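Local coordinates for TSC1 N-terminal domain (Chaetomium thermophilum, PDB 7A0M), which forms the N-terminal domain of TSC1, a subunit of the TSC complex that regulates mTORC1, and probably contributes to binding lysosomal phosphoinositide lipids, at residues Y274-R282 / E364-F372; Y326-Y334 / I405-V413. One frame throughout, in Å; residues are numbered along the deposited sequence.

In the fold
Both contacts lie in the C-terminal half of this all-helical domain, within the Hamartin family region, with centres about 18 Å apart. Contact 1 sets the end of helix 267-278 and the turn after it against helix 357-373; contact 2 sets helix 323-333 against helix 402-410 and the turn that follows. Along the chain the segments alternate, 274-282, 326-334, 364-372, 405-413, so the two pairings interlock. They also touch directly: Phe-327 of contact 2 packs against both Tyr-274 and Phe-372 of contact 1. Through these rings the two contacts share one packed region, and both also touch the second subunit.

Contact 1 (Y274-R282 / E364-F372); sequences YARLLFWDR and EIRERSERF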
loop_
_atom_site.group_PDB
_atom_site.type_symbol
_atom_site.label_atom_id
_atom_site.label_comp_id
_atom_site.label_asym_id
_atom_site.label_seq_id
_atom_site.Cartn_x
_atom_site.Cartn_y
_atom_site.Cartn_z
ATOM N N TYR B 274 -5.591 19.616 -2.766
ATOM C CA TYR B 274 -4.440 18.756 -2.512
ATOM C C TYR B 274 -3.262 19.127 -3.406
ATOM O O TYR B 274 -2.117 19.184 -2.943
ATOM C CB TYR B 274 -4.821 17.288 -2.713
ATOM C CG TYR B 274 -3.628 16.371 -2.858
ATOM C CD1 TYR B 274 -2.937 15.920 -1.743
ATOM C CD2 TYR B 274 -3.194 15.955 -4.111
ATOM C CE1 TYR B 274 -1.844 15.084 -1.871
ATOM C CE2 TYR B 274 -2.102 15.119 -4.247
ATOM C CZ TYR B 274 -1.433 14.687 -3.125
ATOM O OH TYR B 274 -0.346 13.852 -3.257
ATOM N N ALA B 275 -3.525 19.377 -4.690
ATOM C CA ALA B 275 -2.448 19.720 -5.614
ATOM C C ALA B 275 -1.803 21.051 -5.246
ATOM O O ALA B 275 -0.583 21.208 -5.366
ATOM C CB ALA B 275 -2.975 19.752 -7.046
ATOM N N ARG B 276 -2.605 22.023 -4.802
ATOM C CA ARG B 276 -2.049 23.311 -4.399
ATOM C C ARG B 276 -1.146 23.160 -3.184
ATOM O O ARG B 276 -0.030 23.693 -3.151
ATOM C CB ARG B 276 -3.168 24.309 -4.101
ATOM C CG ARG B 276 -2.640 25.696 -3.769
ATOM C CD ARG B 276 -3.599 26.491 -2.900
ATOM N NE ARG B 276 -3.123 27.859 -2.704
ATOM C CZ ARG B 276 -3.493 28.644 -1.698
ATOM N NH1 ARG B 276 -4.340 28.199 -0.780
ATOM N NH2 ARG B 276 -3.006 29.874 -1.604
ATOM N N LEU B 277 -1.617 22.437 -2.165
ATOM C CA LEU B 277 -0.823 22.258 -0.956
ATOM C C LEU B 277 0.393 21.377 -1.210
ATOM O O LEU B 277 1.404 21.502 -0.510
ATOM C CB LEU B 277 -1.689 21.665 0.156
ATOM C CG LEU B 277 -2.991 22.418 0.447
ATOM C CD1 LEU B 277 -3.671 21.879 1.699
ATOM C CD2 LEU B 277 -2.741 23.914 0.561
ATOM N N LEU B 278 0.313 20.483 -2.199
ATOM C CA LEU B 278 1.461 19.653 -2.548
ATOM C C LEU B 278 2.632 20.492 -3.047
ATOM O O LEU B 278 3.792 20.103 -2.872
ATOM C CB LEU B 278 1.053 18.616 -3.596
ATOM C CG LEU B 278 2.025 17.465 -3.857
ATOM C CD1 LEU B 278 2.211 16.630 -2.597
ATOM C CD2 LEU B 278 1.526 16.600 -5.005
ATOM N N PHE B 279 2.355 21.642 -3.663
ATOM C CA PHE B 279 3.380 22.554 -4.161
ATOM C C PHE B 279 3.437 23.833 -3.333
ATOM O O PHE B 279 3.623 24.928 -3.867
ATOM C CB PHE B 279 3.150 22.900 -5.630
ATOM C CG PHE B 279 3.531 21.807 -6.583
ATOM C CD1 PHE B 279 2.863 20.595 -6.584
ATOM C CD2 PHE B 279 4.572 21.994 -7.477
ATOM C CE1 PHE B 279 3.225 19.595 -7.463
ATOM C CE2 PHE B 279 4.936 20.998 -8.356
ATOM C CZ PHE B 279 4.260 19.797 -8.348
ATOM N N TRP B 280 3.263 23.707 -2.016
ATOM C CA TRP B 280 3.224 24.884 -1.157
ATOM C C TRP B 280 4.544 25.647 -1.168
ATOM O O TRP B 280 4.556 26.863 -0.947
ATOM C CB TRP B 280 2.864 24.475 0.271
ATOM C CG TRP B 280 2.561 25.636 1.159
ATOM C CD1 TRP B 280 3.339 26.120 2.169
ATOM C CD2 TRP B 280 1.399 26.469 1.111
ATOM N NE1 TRP B 280 2.730 27.201 2.758
ATOM C CE2 TRP B 280 1.538 27.437 2.125
ATOM C CE3 TRP B 280 0.253 26.492 0.310
ATOM C CZ2 TRP B 280 0.574 28.414 2.362
ATOM C CZ3 TRP B 280 -0.703 27.464 0.545
ATOM C CH2 TRP B 280 -0.537 28.411 1.562
ATOM N N ASP B 281 5.659 24.962 -1.427
ATOM C CA ASP B 281 6.959 25.620 -1.442
ATOM C C ASP B 281 7.244 26.369 -2.739
ATOM O O ASP B 281 8.273 27.048 -2.827
ATOM C CB ASP B 281 8.071 24.600 -1.178
ATOM C CG ASP B 281 8.003 23.399 -2.104
ATOM O OD1 ASP B 281 7.234 23.434 -3.087
ATOM O OD2 ASP B 281 8.725 22.415 -1.844
ATOM N N ARG B 282 6.373 26.266 -3.738
ATOM C CA ARG B 282 6.586 26.958 -5.004
ATOM C C ARG B 282 5.765 28.241 -5.072
ATOM O O ARG B 282 5.780 29.048 -4.142
ATOM C CB ARG B 282 6.235 26.047 -6.183
ATOM C CG ARG B 282 6.513 26.668 -7.544
ATOM C CD ARG B 282 6.101 25.742 -8.679
ATOM N NE ARG B 282 6.847 24.487 -8.668
ATOM C CZ ARG B 282 8.027 24.313 -9.252
ATOM N NH1 ARG B 282 8.605 25.320 -9.895
ATOM N NH2 ARG B 282 8.633 23.136 -9.193
ATOM N N GLU B 364 4.988 16.088 -12.170
ATOM C CA GLU B 364 5.426 16.639 -10.892
ATOM C C GLU B 364 4.463 16.276 -9.766
ATOM O O GLU B 364 4.895 15.994 -8.642
ATOM C CB GLU B 364 5.580 18.154 -11.007
ATOM C CG GLU B 364 6.782 18.601 -11.824
ATOM C CD GLU B 364 6.786 20.094 -12.084
ATOM O OE1 GLU B 364 5.840 20.777 -11.641
ATOM O OE2 GLU B 364 7.734 20.585 -12.731
ATOM N N ILE B 365 3.156 16.289 -10.042
ATOM C CA ILE B 365 2.182 15.863 -9.039
ATOM C C ILE B 365 2.392 14.397 -8.683
ATOM O O ILE B 365 2.341 14.012 -7.508
ATOM C CB ILE B 365 0.747 16.126 -9.535
ATOM C CG1 ILE B 365 0.493 17.626 -9.683
ATOM C CG2 ILE B 365 -0.271 15.503 -8.587
ATOM C CD1 ILE B 365 0.149 18.323 -8.386
ATOM N N ARG B 366 2.634 13.556 -9.692
ATOM C CA ARG B 366 2.887 12.140 -9.444
ATOM C C ARG B 366 4.151 11.940 -8.619
ATOM O O ARG B 366 4.154 11.185 -7.640
ATOM C CB ARG B 366 2.998 11.390 -10.770
ATOM C CG ARG B 366 1.683 11.155 -11.471
ATOM C CD ARG B 366 1.872 10.182 -12.613
ATOM N NE ARG B 366 2.375 10.821 -13.823
ATOM C CZ ARG B 366 1.604 11.195 -14.839
ATOM N NH1 ARG B 366 0.294 10.993 -14.788
ATOM N NH2 ARG B 366 2.142 11.770 -15.905
ATOM N N GLU B 367 5.240 12.605 -9.011
ATOM C CA GLU B 367 6.517 12.397 -8.338
ATOM C C GLU B 367 6.448 12.817 -6.875
ATOM O O GLU B 367 7.068 12.188 -6.010
ATOM C CB GLU B 367 7.621 13.160 -9.070
ATOM C CG GLU B 367 9.032 12.699 -8.736
ATOM C CD GLU B 367 9.279 11.248 -9.114
ATOM O OE1 GLU B 367 8.911 10.350 -8.327
ATOM O OE2 GLU B 367 9.838 11.005 -10.204
ATOM N N ARG B 368 5.689 13.874 -6.577
ATOM C CA ARG B 368 5.519 14.306 -5.197
ATOM C C ARG B 368 4.498 13.468 -4.441
ATOM O O ARG B 368 4.506 13.472 -3.205
ATOM C CB ARG B 368 5.110 15.780 -5.153
ATOM C CG ARG B 368 6.196 16.735 -5.617
ATOM C CD ARG B 368 5.876 18.162 -5.212
ATOM N NE ARG B 368 7.000 19.062 -5.451
ATOM C CZ ARG B 368 7.228 20.170 -4.753
ATOM N NH1 ARG B 368 6.411 20.514 -3.765
ATOM N NH2 ARG B 368 8.274 20.933 -5.037
ATOM N N SER B 369 3.623 12.754 -5.148
ATOM C CA SER B 369 2.682 11.845 -4.510
ATOM C C SER B 369 3.293 10.486 -4.196
ATOM O O SER B 369 2.630 9.661 -3.557
ATOM C CB SER B 369 1.445 11.657 -5.392
ATOM O OG SER B 369 0.762 12.882 -5.588
ATOM N N GLU B 370 4.526 10.234 -4.643
ATOM C CA GLU B 370 5.156 8.935 -4.424
ATOM C C GLU B 370 5.316 8.630 -2.939
ATOM O O GLU B 370 5.108 7.490 -2.507
ATOM C CB GLU B 370 6.512 8.889 -5.129
ATOM C CG GLU B 370 6.434 8.509 -6.598
ATOM C CD GLU B 370 5.942 7.090 -6.806
ATOM O OE1 GLU B 370 6.663 6.150 -6.408
ATOM O OE2 GLU B 370 4.836 6.915 -7.362
ATOM N N ARG B 371 5.689 9.635 -2.140
ATOM C CA ARG B 371 5.928 9.389 -0.721
ATOM C C ARG B 371 4.645 9.020 0.015
ATOM O O ARG B 371 4.690 8.265 0.992
ATOM C CB ARG B 371 6.581 10.609 -0.070
ATOM C CG ARG B 371 5.781 11.894 -0.181
ATOM C CD ARG B 371 6.152 12.855 0.937
ATOM N NE ARG B 371 5.545 14.170 0.761
ATOM C CZ ARG B 371 5.491 15.099 1.710
ATOM N NH1 ARG B 371 5.997 14.852 2.911
ATOM N NH2 ARG B 371 4.924 16.271 1.462
ATOM N N PHE B 372 3.500 9.537 -0.432
ATOM C CA PHE B 372 2.231 9.134 0.162
ATOM C C PHE B 372 1.763 7.785 -0.365
ATOM O O PHE B 372 1.122 7.026 0.370
ATOM C CB PHE B 372 1.167 10.202 -0.085
ATOM C CG PHE B 372 1.491 11.530 0.536
ATOM C CD1 PHE B 372 1.981 11.599 1.829
ATOM C CD2 PHE B 372 1.314 12.706 -0.173
ATOM C CE1 PHE B 372 2.286 12.815 2.406
ATOM C CE2 PHE B 372 1.616 13.929 0.400
ATOM C CZ PHE B 372 2.103 13.982 1.691
#
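Arg-368 lays its guanidinium flat on the ring of Phe-279, the planes 11° apart and CZ 4.3 Å from the ring centroid, a stacked cation-pi pair to which CD adds a CH-pi contact over the same face. In its own plane the group is gripped at NH1, which gives one bond to Leu-278 O (2.8 Å), on a lone pair of that carbonyl, and another to Asp-281 OD1 (3.1 Å), which is also a salt bridge; NH2 adds a weak bond to the same oxygen. The carboxylate stands nearly upright to the guanidinium, 81° between planes. Glu-364 CB closes on the edge of the Phe-279 ring, 3.4 Å from CZ, while Ile-365 CD1 reaches both Phe-279 CE1 and Ala-275 CB. Leu-278, with CG anti to the backbone N (chi1 -167°), which carries CD2 to Arg-368 CB and Ile-365 O, is a knob among Ile-365, Arg-368, Ser-369 and Phe-372.

Deeper in, Tyr-274 OH donates to Ser-369 OG at 2.8 Å, in the plane of its ring, and that OG in turn donates a hydrogen bond to Ile-365 O (2.7 Å). The same carbonyl takes Ser-369 N from the opposite face, so the serine is tied back to its own helix. Phe-338 meets Tyr-274 edge-to-face. Arg-366 NH1 hydrogen-bonds to Tyr-383 O of the second subunit, and Ser-369 O takes a weak bond from the OH of that tyrosine.

With an alanine in place of Arg-368, Asp-281 would probably lose its salt-bridge mate and Leu-278 O its donor, leaving the Phe-279 face uncovered on that side. The extended arginine thus spans from its own helix to the turn 279-282, where one cation probably offsets the Asp-281 charge and satisfies a carbonyl at the end of helix 267-278, while buried hydroxyls tie the inner side together.

Contact 2 (Y326-Y334 / I405-V413); sequences YFTILYGLY and IIADCMALV
Tyr-331 brings the flat group of this contact: its ring meets Leu-412 CD1 obliquely, the methyl lying 4.2 Å from CE2, and its OH is hydrogen-bonded to Leu-377 O. The side chain of His-376 also meets this ring, at about 70° between planes. Within the helix, the Tyr-326 ring carries Leu-330 CD1 on one face.

Next to the ring the helices come very close, Gly-332 and Cys-409 having CA atoms 4.8 Å apart. Cys-409 SG is a knob among Thr-328, Ile-329, Gly-332 and Leu-333, lying 3.7 Å from Gly-332 CA and 3.8 Å from Ile-329 CD1. A CB on the glycine would collide with that sulfur, so the bare backbone is what admits it. One turn before Cys-409, Ile-405 CG2 meets Leu-333 CD2 at 3.6 Å, the two side chains crossing at about a right angle. At the other end Thr-328 has CG2 anti to its own N and beside the carbonyl carbon, which puts this methyl against Val-413 CG2 (3.7 Å) and Cys-409 O. Its OG1 stands beside the backbone N instead and is hydrogen-bonded to His-376 NE2.

The interface between the two segments is therefore apolar, while polar groups find partners outside them: Gly-332 O accepts a hydrogen bond from His-379 NE2, and Leu-412 pairs through its backbone with Leu-377. Tyr-331 and Leu-412 also pack on Leu-378 and Arg-373 of the second subunit, respectively. The helix axes, 9.2 Å apart, make a nearly perpendicular crossing (102°) in which Cys-409 is a knob in a hole floored by Gly-332, joining helix 402-410 to helix 323-333 in this all-helical domain.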
loop_
_atom_site.group_PDB
_atom_site.type_symbol
_atom_site.label_atom_id
_atom_site.label_comp_id
_atom_site.label_asym_id
_atom_site.label_seq_id
_atom_site.Cartn_x
_atom_site.Cartn_y
_atom_site.Cartn_z
ATOM N N TYR B 326 -4.452 14.602 4.898
ATOM C CA TYR B 326 -5.423 14.929 3.858
ATOM C C TYR B 326 -5.380 13.908 2.728
ATOM O O TYR B 326 -6.425 13.522 2.193
ATOM C CB TYR B 326 -5.165 16.339 3.329
ATOM C CG TYR B 326 -6.225 16.849 2.380
ATOM C CD1 TYR B 326 -7.574 16.708 2.675
ATOM C CD2 TYR B 326 -5.876 17.485 1.196
ATOM C CE1 TYR B 326 -8.547 17.178 1.812
ATOM C CE2 TYR B 326 -6.842 17.960 0.328
ATOM C CZ TYR B 326 -8.176 17.803 0.641
ATOM O OH TYR B 326 -9.140 18.273 -0.220
ATOM N N PHE B 327 -4.178 13.464 2.346
ATOM C CA PHE B 327 -4.062 12.377 1.379
ATOM C C PHE B 327 -4.774 11.127 1.879
ATOM O O PHE B 327 -5.478 10.456 1.115
ATOM C CB PHE B 327 -2.585 12.082 1.100
ATOM C CG PHE B 327 -2.355 11.034 0.040
ATOM C CD1 PHE B 327 -2.429 9.681 0.344
ATOM C CD2 PHE B 327 -2.045 11.403 -1.259
ATOM C CE1 PHE B 327 -2.215 8.722 -0.629
ATOM C CE2 PHE B 327 -1.826 10.446 -2.235
ATOM C CZ PHE B 327 -1.911 9.106 -1.919
ATOM N N THR B 328 -4.597 10.800 3.162
ATOM C CA THR B 328 -5.194 9.591 3.717
ATOM C C THR B 328 -6.716 9.637 3.651
ATOM O O THR B 328 -7.359 8.647 3.279
ATOM C CB THR B 328 -4.725 9.397 5.160
ATOM O OG1 THR B 328 -3.329 9.073 5.167
ATOM C CG2 THR B 328 -5.504 8.278 5.836
ATOM N N ILE B 329 -7.313 10.781 3.993
ATOM C CA ILE B 329 -8.769 10.852 4.029
ATOM C C ILE B 329 -9.345 10.882 2.616
ATOM O O ILE B 329 -10.421 10.324 2.368
ATOM C CB ILE B 329 -9.232 12.058 4.873
ATOM C CG1 ILE B 329 -10.711 11.921 5.239
ATOM C CG2 ILE B 329 -8.979 13.377 4.153
ATOM C CD1 ILE B 329 -11.017 10.689 6.065
ATOM N N LEU B 330 -8.650 11.515 1.668
ATOM C CA LEU B 330 -9.108 11.498 0.281
ATOM C C LEU B 330 -8.979 10.102 -0.315
ATOM O O LEU B 330 -9.899 9.610 -0.980
ATOM C CB LEU B 330 -8.319 12.509 -0.551
ATOM C CG LEU B 330 -8.521 13.997 -0.265
ATOM C CD1 LEU B 330 -7.596 14.826 -1.141
ATOM C CD2 LEU B 330 -9.972 14.396 -0.484
ATOM N N TYR B 331 -7.838 9.450 -0.085
ATOM C CA TYR B 331 -7.636 8.096 -0.586
ATOM C C TYR B 331 -8.543 7.096 0.119
ATOM O O TYR B 331 -8.948 6.096 -0.484
ATOM C CB TYR B 331 -6.168 7.702 -0.425
ATOM C CG TYR B 331 -5.844 6.288 -0.847
ATOM C CD1 TYR B 331 -5.729 5.951 -2.188
ATOM C CD2 TYR B 331 -5.638 5.293 0.099
ATOM C CE1 TYR B 331 -5.426 4.660 -2.578
ATOM C CE2 TYR B 331 -5.336 3.999 -0.279
ATOM C CZ TYR B 331 -5.232 3.689 -1.620
ATOM O OH TYR B 331 -4.930 2.402 -1.999
ATOM N N GLY B 332 -8.869 7.342 1.390
ATOM C CA GLY B 332 -9.745 6.434 2.107
ATOM C C GLY B 332 -11.187 6.494 1.646
ATOM O O GLY B 332 -11.892 5.480 1.675
ATOM N N LEU B 333 -11.647 7.669 1.217
ATOM C CA LEU B 333 -13.045 7.862 0.849
ATOM C C LEU B 333 -13.300 7.616 -0.635
ATOM O O LEU B 333 -14.259 6.927 -0.994
ATOM C CB LEU B 333 -13.500 9.271 1.240
ATOM C CG LEU B 333 -13.499 9.554 2.744
ATOM C CD1 LEU B 333 -14.038 10.946 3.044
ATOM C CD2 LEU B 333 -14.300 8.494 3.479
ATOM N N TYR B 334 -12.465 8.179 -1.508
ATOM C CA TYR B 334 -12.634 8.048 -2.957
ATOM C C TYR B 334 -11.287 7.740 -3.595
ATOM O O TYR B 334 -10.703 8.576 -4.295
ATOM C CB TYR B 334 -13.255 9.315 -3.550
ATOM C CG TYR B 334 -14.679 9.552 -3.104
ATOM C CD1 TYR B 334 -14.957 10.277 -1.952
ATOM C CD2 TYR B 334 -15.748 9.045 -3.832
ATOM C CE1 TYR B 334 -16.256 10.492 -1.539
ATOM C CE2 TYR B 334 -17.052 9.255 -3.426
ATOM C CZ TYR B 334 -17.299 9.979 -2.280
ATOM O OH TYR B 334 -18.597 10.191 -1.872
ATOM N N ILE B 405 -15.444 5.275 9.905
ATOM C CA ILE B 405 -14.823 5.715 8.659
ATOM C C ILE B 405 -13.374 6.121 8.899
ATOM O O ILE B 405 -12.487 5.811 8.095
ATOM C CB ILE B 405 -15.645 6.860 8.038
ATOM C CG1 ILE B 405 -16.976 6.323 7.511
ATOM C CG2 ILE B 405 -14.863 7.552 6.933
ATOM C CD1 ILE B 405 -18.039 7.385 7.339
ATOM N N ILE B 406 -13.111 6.812 10.011
ATOM C CA ILE B 406 -11.741 7.195 10.345
ATOM C C ILE B 406 -10.881 5.958 10.578
ATOM O O ILE B 406 -9.759 5.857 10.071
ATOM C CB ILE B 406 -11.726 8.127 11.571
ATOM C CG1 ILE B 406 -12.485 9.419 11.272
ATOM C CG2 ILE B 406 -10.299 8.437 11.988
ATOM C CD1 ILE B 406 -12.637 10.327 12.473
ATOM N N ALA B 407 -11.400 4.999 11.351
ATOM C CA ALA B 407 -10.638 3.787 11.639
ATOM C C ALA B 407 -10.318 3.011 10.367
ATOM O O ALA B 407 -9.194 2.521 10.198
ATOM C CB ALA B 407 -11.407 2.906 12.624
ATOM N N ASP B 408 -11.292 2.884 9.462
ATOM C CA ASP B 408 -11.038 2.201 8.196
ATOM C C ASP B 408 -9.999 2.942 7.364
ATOM O O ASP B 408 -9.173 2.316 6.689
ATOM C CB ASP B 408 -12.341 2.031 7.417
ATOM C CG ASP B 408 -13.272 1.016 8.055
ATOM O OD1 ASP B 408 -12.768 0.089 8.723
ATOM O OD2 ASP B 408 -14.502 1.140 7.885
ATOM N N CYS B 409 -10.025 4.277 7.392
ATOM C CA CYS B 409 -9.020 5.044 6.665
ATOM C C CYS B 409 -7.632 4.856 7.264
ATOM O O CYS B 409 -6.636 4.849 6.530
ATOM C CB CYS B 409 -9.388 6.528 6.649
ATOM S SG CYS B 409 -10.830 6.941 5.640
HETATM N N MSE B 410 -7.545 4.702 8.581
HETATM C CA MSE B 410 -6.264 4.502 9.246
HETATM C C MSE B 410 -5.717 3.101 8.997
HETATM O O MSE B 410 -4.503 2.896 8.985
HETATM C CB MSE B 410 -6.395 4.758 10.749
HETATM C CG MSE B 410 -6.714 6.201 11.095
HETATM SE SE MSE B 410 -5.339 7.430 10.458
HETATM C CE MSE B 410 -6.443 9.018 10.221
ATOM N N ALA B 411 -6.618 2.138 8.791
ATOM C CA ALA B 411 -6.196 0.769 8.511
ATOM C C ALA B 411 -5.438 0.646 7.198
ATOM O O ALA B 411 -4.787 -0.379 6.970
ATOM C CB ALA B 411 -7.410 -0.163 8.497
ATOM N N LEU B 412 -5.508 1.658 6.336
ATOM C CA LEU B 412 -4.779 1.676 5.078
ATOM C C LEU B 412 -3.378 2.258 5.213
ATOM O O LEU B 412 -2.577 2.125 4.282
ATOM C CB LEU B 412 -5.564 2.478 4.035
ATOM C CG LEU B 412 -6.964 1.948 3.720
ATOM C CD1 LEU B 412 -7.774 3.002 2.988
ATOM C CD2 LEU B 412 -6.883 0.666 2.906
ATOM N N VAL B 413 -3.065 2.886 6.343
ATOM C CA VAL B 413 -1.808 3.603 6.523
ATOM C C VAL B 413 -0.744 2.645 7.035
ATOM O O VAL B 413 -0.971 1.900 7.996
ATOM C CB VAL B 413 -1.988 4.787 7.488
ATOM C CG1 VAL B 413 -0.664 5.509 7.701
ATOM C CG2 VAL B 413 -3.045 5.745 6.960
#